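Side-chain contacts in adhesion and penetration protein autotransporter (Haemophilus influenzae, PDB 3SYJ), which promotes adherence to and invasion of host cells and bacterial self-aggregation, and is probably a serine protease of the autotransporter class: residues L271-G276 and I292-G297; L557-T562 and R566-S571; Y112-H117 and P322-P327; P47-S52 and Q230-N235. All blocks are in the same frame, centred on the assembly; numbering follows the deposited sequence.

Contact 1 (L271-G276 and I292-G297)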
# COMPACT_ATOMS: atom_id res chain seq x y z
N LEU A 271 8.99 -66.52 26.92
CA LEU A 271 8.55 -67.28 25.77
C LEU A 271 9.22 -66.73 24.53
O LEU A 271 9.20 -65.52 24.28
CB LEU A 271 7.03 -67.24 25.68
CG LEU A 271 6.53 -67.82 27.00
CD1 LEU A 271 5.56 -66.90 27.72
CD2 LEU A 271 5.97 -69.22 26.82
N TYR A 272 9.86 -67.62 23.79
CA TYR A 272 10.66 -67.22 22.64
C TYR A 272 10.79 -68.36 21.65
O TYR A 272 10.98 -69.52 22.04
CB TYR A 272 12.04 -66.75 23.10
CG TYR A 272 12.96 -66.37 21.97
CD1 TYR A 272 12.64 -65.32 21.13
CD2 TYR A 272 14.15 -67.05 21.76
CE1 TYR A 272 13.48 -64.95 20.09
CE2 TYR A 272 15.00 -66.69 20.73
CZ TYR A 272 14.65 -65.64 19.90
OH TYR A 272 15.49 -65.28 18.86
N THR A 273 10.70 -68.03 20.37
CA THR A 273 10.82 -69.01 19.30
C THR A 273 11.88 -68.51 18.34
O THR A 273 11.67 -67.51 17.64
CB THR A 273 9.49 -69.20 18.58
OG1 THR A 273 8.55 -69.81 19.48
CG2 THR A 273 9.66 -70.08 17.36
N ARG A 274 13.01 -69.21 18.31
CA ARG A 274 14.21 -68.74 17.63
C ARG A 274 13.98 -68.33 16.17
O ARG A 274 14.59 -67.38 15.69
CB ARG A 274 15.29 -69.81 17.71
CG ARG A 274 15.22 -70.65 18.98
CD ARG A 274 16.50 -71.44 19.21
NE ARG A 274 16.52 -72.09 20.52
CZ ARG A 274 17.63 -72.50 21.13
NH1 ARG A 274 18.81 -72.33 20.56
NH2 ARG A 274 17.55 -73.07 22.33
N ALA A 275 13.12 -69.06 15.47
CA ALA A 275 12.95 -68.83 14.04
C ALA A 275 11.94 -67.72 13.71
O ALA A 275 11.77 -67.36 12.55
CB ALA A 275 12.57 -70.13 13.33
N GLY A 276 11.29 -67.17 14.74
CA GLY A 276 10.28 -66.15 14.55
C GLY A 276 8.90 -66.72 14.26
O GLY A 276 8.75 -67.92 14.06
N ILE A 292 1.03 -72.76 29.09
CA ILE A 292 1.30 -72.14 27.81
C ILE A 292 1.84 -73.20 26.87
O ILE A 292 2.89 -73.80 27.12
CB ILE A 292 2.35 -71.01 27.93
CG1 ILE A 292 1.77 -69.80 28.65
CG2 ILE A 292 2.85 -70.60 26.55
CD1 ILE A 292 2.79 -68.69 28.89
N THR A 293 1.13 -73.44 25.78
CA THR A 293 1.58 -74.39 24.77
C THR A 293 2.31 -73.68 23.63
O THR A 293 1.77 -72.77 23.01
CB THR A 293 0.41 -75.22 24.22
OG1 THR A 293 0.13 -76.29 25.13
CG2 THR A 293 0.76 -75.79 22.87
N GLN A 294 3.53 -74.06 23.36
CA GLN A 294 4.32 -73.55 22.25
C GLN A 294 4.28 -74.48 21.06
O GLN A 294 4.67 -75.61 21.14
CB GLN A 294 5.76 -73.41 22.70
CG GLN A 294 6.64 -72.48 21.93
CD GLN A 294 8.03 -72.43 22.51
OE1 GLN A 294 8.20 -72.74 23.66
NE2 GLN A 294 9.01 -72.04 21.72
N LYS A 295 3.73 -73.96 19.98
CA LYS A 295 3.59 -74.66 18.73
C LYS A 295 4.72 -75.57 18.47
O LYS A 295 4.58 -76.77 18.41
CB LYS A 295 3.52 -73.72 17.57
CG LYS A 295 3.13 -74.41 16.30
CD LYS A 295 1.82 -73.87 15.83
CE LYS A 295 1.23 -74.72 14.80
NZ LYS A 295 2.07 -74.70 13.63
N SER A 296 5.88 -75.01 18.27
CA SER A 296 6.93 -75.96 18.25
C SER A 296 8.23 -75.43 18.78
O SER A 296 8.81 -74.46 18.30
CB SER A 296 7.02 -76.70 16.91
OG SER A 296 6.84 -78.08 17.12
N GLY A 297 8.63 -76.12 19.84
CA GLY A 297 9.79 -75.86 20.65
C GLY A 297 9.58 -76.88 21.73
O GLY A 297 8.51 -77.41 21.87
O HOH W 1 9.82 -70.26 24.73
O HOH W 2 6.26 -71.59 18.47
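L271 CG (chi1 -58°) and I292 CG1 both stand anti to the carbonyl carbon of their own residue, which leaves I292 CG2 anti to the backbone N, where it meets L271 CD2; the two side chains reach toward each other tip to tip. The setting is the start of the beta-helix, where strand 269-272 is the first strand of a parallel sheet and strand 289-294 follows it through the hairpin with 279-285. L271 CD2 lies 3.4 Å from I292 CG2, and L271 CD1 is 3.5 Å from I292 CD1, tight for methyl groups; F342 of strand 340-343 touches both residues.

Further along, the contact turns polar. Q294 sends an extended chain across and passes alongside T273, the two pointing opposite ways. Q294 NE2 donates to T273 OG1 at 3.2 Å, a bent bond (N-H...O 138°) with the acceptor 29° out of the amide plane. T273 OG1 is also hydrogen-bonded to Y280 OH, so two side chains, Q294 and Y280, share this hydroxyl. The other end of the amide is bridged by water: Y272 N donates to water 1 at 2.8 Å, and that water in turn donates to Q294 OE1 at 3.1 Å.

Contact 2 (L557-T562 and R566-S571)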
# COMPACT_ATOMS: atom_id res chain seq x y z
N LEU A 557 -12.14 -26.37 16.32
CA LEU A 557 -12.77 -26.39 17.64
C LEU A 557 -14.06 -25.58 17.62
O LEU A 557 -14.08 -24.42 17.21
CB LEU A 557 -11.81 -25.82 18.67
CG LEU A 557 -12.39 -25.59 20.06
CD1 LEU A 557 -12.70 -26.93 20.73
CD2 LEU A 557 -11.44 -24.76 20.89
N ILE A 558 -15.15 -26.20 18.07
CA ILE A 558 -16.44 -25.52 18.11
C ILE A 558 -16.99 -25.48 19.53
O ILE A 558 -17.17 -26.52 20.15
CB ILE A 558 -17.49 -26.22 17.22
CG1 ILE A 558 -17.04 -26.28 15.76
CG2 ILE A 558 -18.82 -25.50 17.31
CD1 ILE A 558 -16.13 -27.42 15.44
N TYR A 559 -17.24 -24.27 20.03
CA TYR A 559 -17.93 -24.12 21.31
C TYR A 559 -19.39 -23.75 21.04
O TYR A 559 -19.69 -22.69 20.50
CB TYR A 559 -17.25 -23.06 22.18
CG TYR A 559 -17.95 -22.83 23.50
CD1 TYR A 559 -18.29 -23.89 24.32
CD2 TYR A 559 -18.26 -21.54 23.93
CE1 TYR A 559 -18.93 -23.69 25.53
CE2 TYR A 559 -18.90 -21.33 25.14
CZ TYR A 559 -19.23 -22.41 25.94
OH TYR A 559 -19.87 -22.22 27.15
N LYS A 560 -20.30 -24.64 21.42
CA LYS A 560 -21.71 -24.49 21.10
C LYS A 560 -22.59 -24.91 22.27
O LYS A 560 -23.18 -25.99 22.26
CB LYS A 560 -22.05 -25.32 19.85
CG LYS A 560 -23.53 -25.33 19.48
CD LYS A 560 -23.78 -25.70 18.02
CE LYS A 560 -23.38 -27.14 17.70
NZ LYS A 560 -23.55 -27.48 16.25
N PRO A 561 -22.65 -24.06 23.31
CA PRO A 561 -23.47 -24.34 24.49
C PRO A 561 -24.94 -24.12 24.15
O PRO A 561 -25.21 -23.56 23.08
CB PRO A 561 -23.01 -23.26 25.47
CG PRO A 561 -22.57 -22.14 24.58
CD PRO A 561 -21.84 -22.85 23.49
N THR A 562 -25.85 -24.53 25.02
CA THR A 562 -27.28 -24.37 24.76
C THR A 562 -27.80 -23.00 25.19
O THR A 562 -28.75 -22.48 24.60
CB THR A 562 -28.12 -25.42 25.52
OG1 THR A 562 -27.88 -25.29 26.93
CG2 THR A 562 -27.78 -26.83 25.06
N ARG A 566 -23.30 -19.77 29.68
CA ARG A 566 -22.40 -20.90 29.86
C ARG A 566 -21.00 -20.47 29.47
O ARG A 566 -20.83 -19.83 28.44
CB ARG A 566 -22.83 -22.09 29.01
CG ARG A 566 -24.23 -22.59 29.28
CD ARG A 566 -24.38 -23.12 30.70
NE ARG A 566 -25.39 -24.18 30.75
CZ ARG A 566 -26.64 -24.00 31.18
NH1 ARG A 566 -27.04 -22.80 31.59
NH2 ARG A 566 -27.49 -25.02 31.19
N THR A 567 -20.01 -20.81 30.27
CA THR A 567 -18.65 -20.34 30.01
C THR A 567 -17.69 -21.48 29.78
O THR A 567 -17.75 -22.51 30.47
CB THR A 567 -18.12 -19.48 31.17
OG1 THR A 567 -18.99 -18.36 31.35
CG2 THR A 567 -16.71 -18.98 30.87
N LEU A 568 -16.80 -21.29 28.81
CA LEU A 568 -15.71 -22.21 28.56
C LEU A 568 -14.39 -21.47 28.78
O LEU A 568 -14.11 -20.46 28.13
CB LEU A 568 -15.77 -22.76 27.13
CG LEU A 568 -14.61 -23.62 26.63
CD1 LEU A 568 -14.30 -24.77 27.58
CD2 LEU A 568 -14.90 -24.16 25.22
N LEU A 569 -13.60 -21.96 29.72
CA LEU A 569 -12.31 -21.35 29.99
C LEU A 569 -11.20 -22.17 29.34
O LEU A 569 -11.08 -23.37 29.58
CB LEU A 569 -12.07 -21.24 31.50
CG LEU A 569 -10.64 -20.95 31.96
CD1 LEU A 569 -10.14 -19.62 31.43
CD2 LEU A 569 -10.54 -20.99 33.49
N LEU A 570 -10.40 -21.52 28.51
CA LEU A 570 -9.20 -22.14 27.96
C LEU A 570 -7.98 -21.47 28.57
O LEU A 570 -7.72 -20.29 28.32
CB LEU A 570 -9.18 -22.02 26.43
CG LEU A 570 -10.44 -22.56 25.75
CD1 LEU A 570 -10.47 -22.20 24.28
CD2 LEU A 570 -10.54 -24.06 25.95
N SER A 571 -7.23 -22.21 29.38
CA SER A 571 -6.12 -21.61 30.10
C SER A 571 -4.79 -22.21 29.71
O SER A 571 -3.76 -21.91 30.31
CB SER A 571 -6.33 -21.74 31.62
OG SER A 571 -6.24 -23.10 32.01
O HOH W 3 -20.01 -24.06 29.30
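Y559 and L568 make an aromatic-aliphatic contact in the interior of the beta-solenoid, joining two successive strands of the winding chain, 555-559 and 567-575, around the short loop between them. The axes of 557-559 and 567-570 come no nearer than 10.2 Å, with chain directions 145° apart; at that spacing they face each other across the core rather than pairing as neighbours in a sheet.

The Y559 ring is sandwiched. From its own segment P561 CD sits over the centre of one face, and on the opposite face L568 makes a CH-pi contact, its CB 3.7 Å from the ring centroid. The two side chains overlap lengthwise, pointing contrary ways, and L568 CD2 reaches back to Y559 CD1 at 3.5 Å. With CG anti to the backbone N (chi1 178°), the tyrosine extends its hydroxyl toward the loop. There R566 O lies at the ring edge, in its plane, 2.9 Å from Y559 OH, at best a weak hydrogen bond. Water 3 is also 2.8 Å from Y559 OH. P561 CB packs on R566 CB at 3.7 Å within the loop, while L557 CD2 and L570 CD1 meet more loosely at 4.4 Å further along the two strands.

Beyond the pair, I514 of strand 510-514 touches L557 and L568, I537 of strand 536-539 touches L568, and L587 of strand 586-593 lies against both L568 and L570.

Contact 3 (Y112-H117 and P322-P327)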
# COMPACT_ATOMS: atom_id res chain seq x y z
N TYR A 112 22.14 -57.25 55.57
CA TYR A 112 21.64 -55.96 56.06
C TYR A 112 20.48 -56.07 57.04
O TYR A 112 19.90 -57.14 57.23
CB TYR A 112 21.31 -55.06 54.87
CG TYR A 112 22.52 -54.88 53.99
CD1 TYR A 112 23.53 -54.00 54.35
CD2 TYR A 112 22.69 -55.64 52.84
CE1 TYR A 112 24.66 -53.85 53.57
CE2 TYR A 112 23.82 -55.50 52.05
CZ TYR A 112 24.80 -54.60 52.42
OH TYR A 112 25.93 -54.46 51.65
N GLU A 113 20.17 -54.95 57.69
CA GLU A 113 19.12 -54.89 58.71
C GLU A 113 17.75 -55.09 58.09
O GLU A 113 17.50 -54.63 56.98
CB GLU A 113 19.17 -53.56 59.44
CG GLU A 113 20.45 -53.38 60.24
CD GLU A 113 20.65 -54.50 61.24
OE1 GLU A 113 19.81 -54.64 62.15
OE2 GLU A 113 21.65 -55.23 61.09
N ASP A 114 16.86 -55.74 58.84
CA ASP A 114 15.59 -56.20 58.27
C ASP A 114 14.42 -55.22 58.38
O ASP A 114 13.27 -55.60 58.14
CB ASP A 114 15.22 -57.59 58.84
CG ASP A 114 15.06 -57.59 60.35
OD1 ASP A 114 15.00 -56.50 60.95
OD2 ASP A 114 14.99 -58.69 60.95
N ASP A 115 14.69 -53.97 58.73
CA ASP A 115 13.66 -52.93 58.65
C ASP A 115 13.67 -52.38 57.22
O ASP A 115 14.16 -51.28 56.96
CB ASP A 115 13.91 -51.82 59.67
CG ASP A 115 12.67 -50.97 59.94
OD1 ASP A 115 11.59 -51.26 59.37
OD2 ASP A 115 12.79 -50.00 60.72
N TYR A 116 13.14 -53.18 56.30
CA TYR A 116 13.24 -52.88 54.88
C TYR A 116 12.33 -53.82 54.12
O TYR A 116 12.37 -55.03 54.35
CB TYR A 116 14.68 -53.09 54.42
CG TYR A 116 14.97 -52.66 53.00
CD1 TYR A 116 15.78 -51.56 52.75
CD2 TYR A 116 14.45 -53.35 51.91
CE1 TYR A 116 16.06 -51.16 51.46
CE2 TYR A 116 14.73 -52.96 50.61
CZ TYR A 116 15.53 -51.86 50.39
OH TYR A 116 15.82 -51.45 49.12
N HIS A 117 11.49 -53.29 53.24
CA HIS A 117 10.69 -54.15 52.38
C HIS A 117 10.44 -53.58 50.97
O HIS A 117 10.52 -52.37 50.75
CB HIS A 117 9.37 -54.58 53.05
CG HIS A 117 8.37 -53.48 53.22
ND1 HIS A 117 7.26 -53.60 54.04
CD2 HIS A 117 8.30 -52.23 52.69
CE1 HIS A 117 6.55 -52.48 54.00
NE2 HIS A 117 7.16 -51.64 53.18
N PRO A 322 10.30 -59.54 65.22
CA PRO A 322 9.17 -59.42 66.15
C PRO A 322 8.82 -57.97 66.45
O PRO A 322 7.69 -57.68 66.84
CB PRO A 322 9.69 -60.10 67.43
CG PRO A 322 10.82 -60.96 66.98
CD PRO A 322 11.45 -60.23 65.83
N ARG A 323 9.78 -57.08 66.27
CA ARG A 323 9.54 -55.66 66.48
C ARG A 323 8.58 -55.15 65.42
O ARG A 323 7.70 -54.33 65.70
CB ARG A 323 10.85 -54.87 66.44
CG ARG A 323 11.89 -55.34 67.44
CD ARG A 323 13.29 -54.86 67.08
NE ARG A 323 13.41 -53.40 67.17
CZ ARG A 323 14.44 -52.71 66.69
NH1 ARG A 323 15.44 -53.35 66.08
NH2 ARG A 323 14.48 -51.39 66.81
N TYR A 324 8.74 -55.66 64.20
CA TYR A 324 7.94 -55.22 63.06
C TYR A 324 6.70 -56.07 62.85
O TYR A 324 6.26 -56.26 61.72
CB TYR A 324 8.81 -55.19 61.81
CG TYR A 324 10.15 -54.56 62.06
CD1 TYR A 324 10.27 -53.46 62.88
CD2 TYR A 324 11.29 -55.07 61.46
CE1 TYR A 324 11.50 -52.88 63.12
CE2 TYR A 324 12.52 -54.49 61.70
CZ TYR A 324 12.62 -53.40 62.52
OH TYR A 324 13.86 -52.84 62.75
N ASP A 325 6.15 -56.59 63.93
CA ASP A 325 4.92 -57.35 63.85
C ASP A 325 3.77 -56.36 63.70
O ASP A 325 3.94 -55.16 63.91
CB ASP A 325 4.73 -58.23 65.09
CG ASP A 325 3.73 -59.35 64.86
OD1 ASP A 325 3.10 -59.36 63.79
OD2 ASP A 325 3.58 -60.22 65.75
N GLY A 326 2.60 -56.86 63.31
CA GLY A 326 1.46 -56.01 63.03
C GLY A 326 0.65 -56.63 61.91
O GLY A 326 1.00 -57.71 61.43
N PRO A 327 -0.34 -55.94 61.36
CA PRO A 327 -1.17 -56.47 60.29
C PRO A 327 -0.45 -57.04 59.06
O PRO A 327 -0.74 -58.13 58.67
CB PRO A 327 -2.06 -55.31 59.94
CG PRO A 327 -2.06 -54.51 61.09
CD PRO A 327 -0.76 -54.59 61.70
O HOH W 4 16.01 -54.01 62.01
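D114 OD1, which faces the edge of the Y324 ring at 3.3 Å from CE2, is gripped by two donors: water 4, at 2.9 Å, and the side-chain amide of N321. The same water lies in the plane of the ring and is 2.6 Å from Y324 OH, so one water links the phenol to the aspartate. The contact includes D115, probably the acid of a Ser-His-Asp triad with H73 and S218, the active-site serine inferred from relatives, in the chymotrypsin-like (PA clan) protease domain. A loop between early strands of the beta-helix region thus lays an aromatic ring on the protease domain.

The two aspartates use different sides of that ring. D114, with CG in the crowded position between backbone N and carbonyl carbon (chi1 60°), brings its carboxylate to the rim, its plane 77° from the ring plane. D115 instead has CG anti to the backbone N and stacks its carboxylate over the face, the planes 22° apart, with OD1 3.9 Å above the ring of Y324. D115 is the centre of an inverse gamma turn, a sharp bend consistent with neighbouring residues reaching rim and face.

D115 OD2 is held elsewhere, in a salt bridge with R239 NE and a hydrogen bond with H73 ND1, and Y324 also touches H73, so the ring lines one side of the probable triad acid. The approach is close: Y324 OH sits 3.2 Å from D115 CB and 3.6 Å from D115 CG.

Contact 4 (P47-S52 and Q230-N235)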
# COMPACT_ATOMS: atom_id res chain seq x y z
N PRO A 47 18.84 -30.70 37.50
CA PRO A 47 17.46 -30.30 37.22
C PRO A 47 16.58 -30.79 38.37
O PRO A 47 16.83 -31.89 38.88
CB PRO A 47 17.13 -31.08 35.94
CG PRO A 47 18.46 -31.51 35.38
CD PRO A 47 19.32 -31.73 36.57
N MET A 48 15.61 -29.99 38.78
CA MET A 48 14.72 -30.35 39.90
C MET A 48 14.15 -31.76 39.74
O MET A 48 13.59 -32.11 38.70
CB MET A 48 13.57 -29.36 40.03
CG MET A 48 12.58 -29.70 41.13
SD MET A 48 13.26 -29.54 42.81
CE MET A 48 11.79 -29.89 43.78
N ILE A 49 14.27 -32.56 40.80
CA ILE A 49 13.79 -33.93 40.84
C ILE A 49 12.29 -34.03 40.49
O ILE A 49 11.52 -33.11 40.73
CB ILE A 49 14.06 -34.54 42.24
CG1 ILE A 49 13.86 -36.05 42.25
CG2 ILE A 49 13.20 -33.87 43.30
CD1 ILE A 49 14.24 -36.70 43.57
N ASP A 50 11.87 -35.16 39.92
CA ASP A 50 10.46 -35.39 39.67
C ASP A 50 9.95 -36.21 40.83
O ASP A 50 10.25 -37.40 40.93
CB ASP A 50 10.28 -36.16 38.36
CG ASP A 50 8.81 -36.33 37.94
OD1 ASP A 50 7.91 -36.30 38.80
OD2 ASP A 50 8.57 -36.51 36.73
N PHE A 51 9.20 -35.58 41.73
CA PHE A 51 8.73 -36.25 42.94
C PHE A 51 7.48 -37.13 42.69
O PHE A 51 6.96 -37.75 43.61
CB PHE A 51 8.45 -35.24 44.07
CG PHE A 51 9.66 -34.88 44.90
CD1 PHE A 51 10.51 -35.87 45.41
CD2 PHE A 51 9.91 -33.56 45.24
CE1 PHE A 51 11.60 -35.54 46.20
CE2 PHE A 51 11.00 -33.22 46.03
CZ PHE A 51 11.86 -34.21 46.51
N SER A 52 7.01 -37.18 41.45
CA SER A 52 5.82 -37.98 41.15
C SER A 52 6.01 -39.48 41.45
O SER A 52 5.04 -40.22 41.58
CB SER A 52 5.36 -37.76 39.70
OG SER A 52 6.21 -38.41 38.77
N GLN A 230 23.78 -38.17 35.11
CA GLN A 230 22.74 -37.15 34.97
C GLN A 230 21.36 -37.69 35.35
O GLN A 230 20.37 -37.44 34.67
CB GLN A 230 22.71 -36.58 33.55
CG GLN A 230 23.99 -35.89 33.15
CD GLN A 230 23.74 -34.70 32.24
OE1 GLN A 230 23.08 -34.82 31.20
NE2 GLN A 230 24.27 -33.54 32.63
N LYS A 231 21.31 -38.42 36.46
CA LYS A 231 20.10 -39.09 36.89
C LYS A 231 19.85 -38.75 38.33
O LYS A 231 20.79 -38.70 39.12
CB LYS A 231 20.27 -40.60 36.82
CG LYS A 231 19.74 -41.29 35.59
CD LYS A 231 19.87 -42.81 35.75
CE LYS A 231 18.99 -43.54 34.75
NZ LYS A 231 19.34 -43.22 33.34
N TRP A 232 18.59 -38.56 38.70
CA TRP A 232 18.22 -38.71 40.09
C TRP A 232 18.06 -40.20 40.37
O TRP A 232 17.51 -40.94 39.55
CB TRP A 232 16.94 -37.94 40.41
CG TRP A 232 17.14 -36.45 40.57
CD1 TRP A 232 16.85 -35.48 39.65
CD2 TRP A 232 17.66 -35.77 41.72
NE1 TRP A 232 17.16 -34.23 40.16
CE2 TRP A 232 17.66 -34.39 41.43
CE3 TRP A 232 18.13 -36.20 42.97
CZ2 TRP A 232 18.10 -33.43 42.34
CZ3 TRP A 232 18.57 -35.23 43.88
CH2 TRP A 232 18.55 -33.87 43.56
N LEU A 233 18.60 -40.65 41.50
CA LEU A 233 18.46 -42.04 41.91
C LEU A 233 17.92 -42.04 43.32
O LEU A 233 18.21 -41.11 44.08
CB LEU A 233 19.83 -42.74 41.91
CG LEU A 233 20.53 -42.90 40.56
CD1 LEU A 233 22.02 -43.03 40.73
CD2 LEU A 233 19.98 -44.11 39.85
N ILE A 234 17.13 -43.04 43.68
CA ILE A 234 16.79 -43.17 45.08
C ILE A 234 18.01 -43.76 45.77
O ILE A 234 18.60 -44.73 45.27
CB ILE A 234 15.51 -44.00 45.35
CG1 ILE A 234 15.29 -44.10 46.86
CG2 ILE A 234 15.60 -45.38 44.72
CD1 ILE A 234 13.95 -44.61 47.27
N ASN A 235 18.41 -43.17 46.89
CA ASN A 235 19.63 -43.59 47.57
C ASN A 235 19.34 -44.35 48.85
O ASN A 235 20.06 -45.27 49.21
CB ASN A 235 20.53 -42.38 47.85
CG ASN A 235 21.87 -42.76 48.45
OD1 ASN A 235 22.43 -43.83 48.16
ND2 ASN A 235 22.41 -41.88 49.28
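W232 leaves strand 231-238, in the antiparallel sheet of the chymotrypsin-like protease domain, and lays its indole against I49 of the 47-52 loop. Its CB is 4.1 Å from I49 CG1. The first torsion (chi1 -78°) sets CG anti to the carbonyl carbon, and the second turns the flat of the indole to the loop; CG then meets I49 CG1 at 3.7 Å. Further out, CD1 lies 3.6 Å from I49 CA. On the five-membered ring I49 CB makes a CH-pi contact, 3.6 Å from the centroid and only 8° off the normal. The six-membered ring is touched by the tip of the isoleucine, CE3 being 4.0 Å from I49 CD1.

The edge is polar. W232 NE1 donates to P47 O at 2.7 Å. The N-H...O angle is 180°, with the acceptor in the ring plane and the N-H pointing almost straight down the carbonyl bond of P47. One straight bond and one covered face together fix the indole's rotation. V152 of strand 151-155 touches both W232 and I49, and Y225 meets W232 edge to face.

Beyond I49 the loop is shaped by an Asx turn, D50 OD1 accepting from S52 N and also from S52 OG, while D50 OD2 forms a salt bridge to R476, a residue between two strands of the beta-helix. The isoleucine itself is shared between aromatic rings: I49 CG2 stands 3.4 Å above the centre of the F51 ring.

The four contacts sample both parts of the passenger domain, the protease domain and the beta-helix. Contact 4 lies in the protease domain; contact 3 joins that domain to a loop of the beta-helix region. Their segments alternate along the chain, with centres 27 Å apart and nearest atoms about 7 Å. Contact 3 is the one beside the probable active site, the side chain of D115 being about 6 Å from that of S218. Contacts 1 and 2 are both on the beta-helix, 54 Å apart between centres. Contact 1 falls, in sequence, between the segments of contact 3, yet stands 43 Å from it centre to centre, while contact 2 follows all the others, its nearest atoms about 20 Å from contact 4.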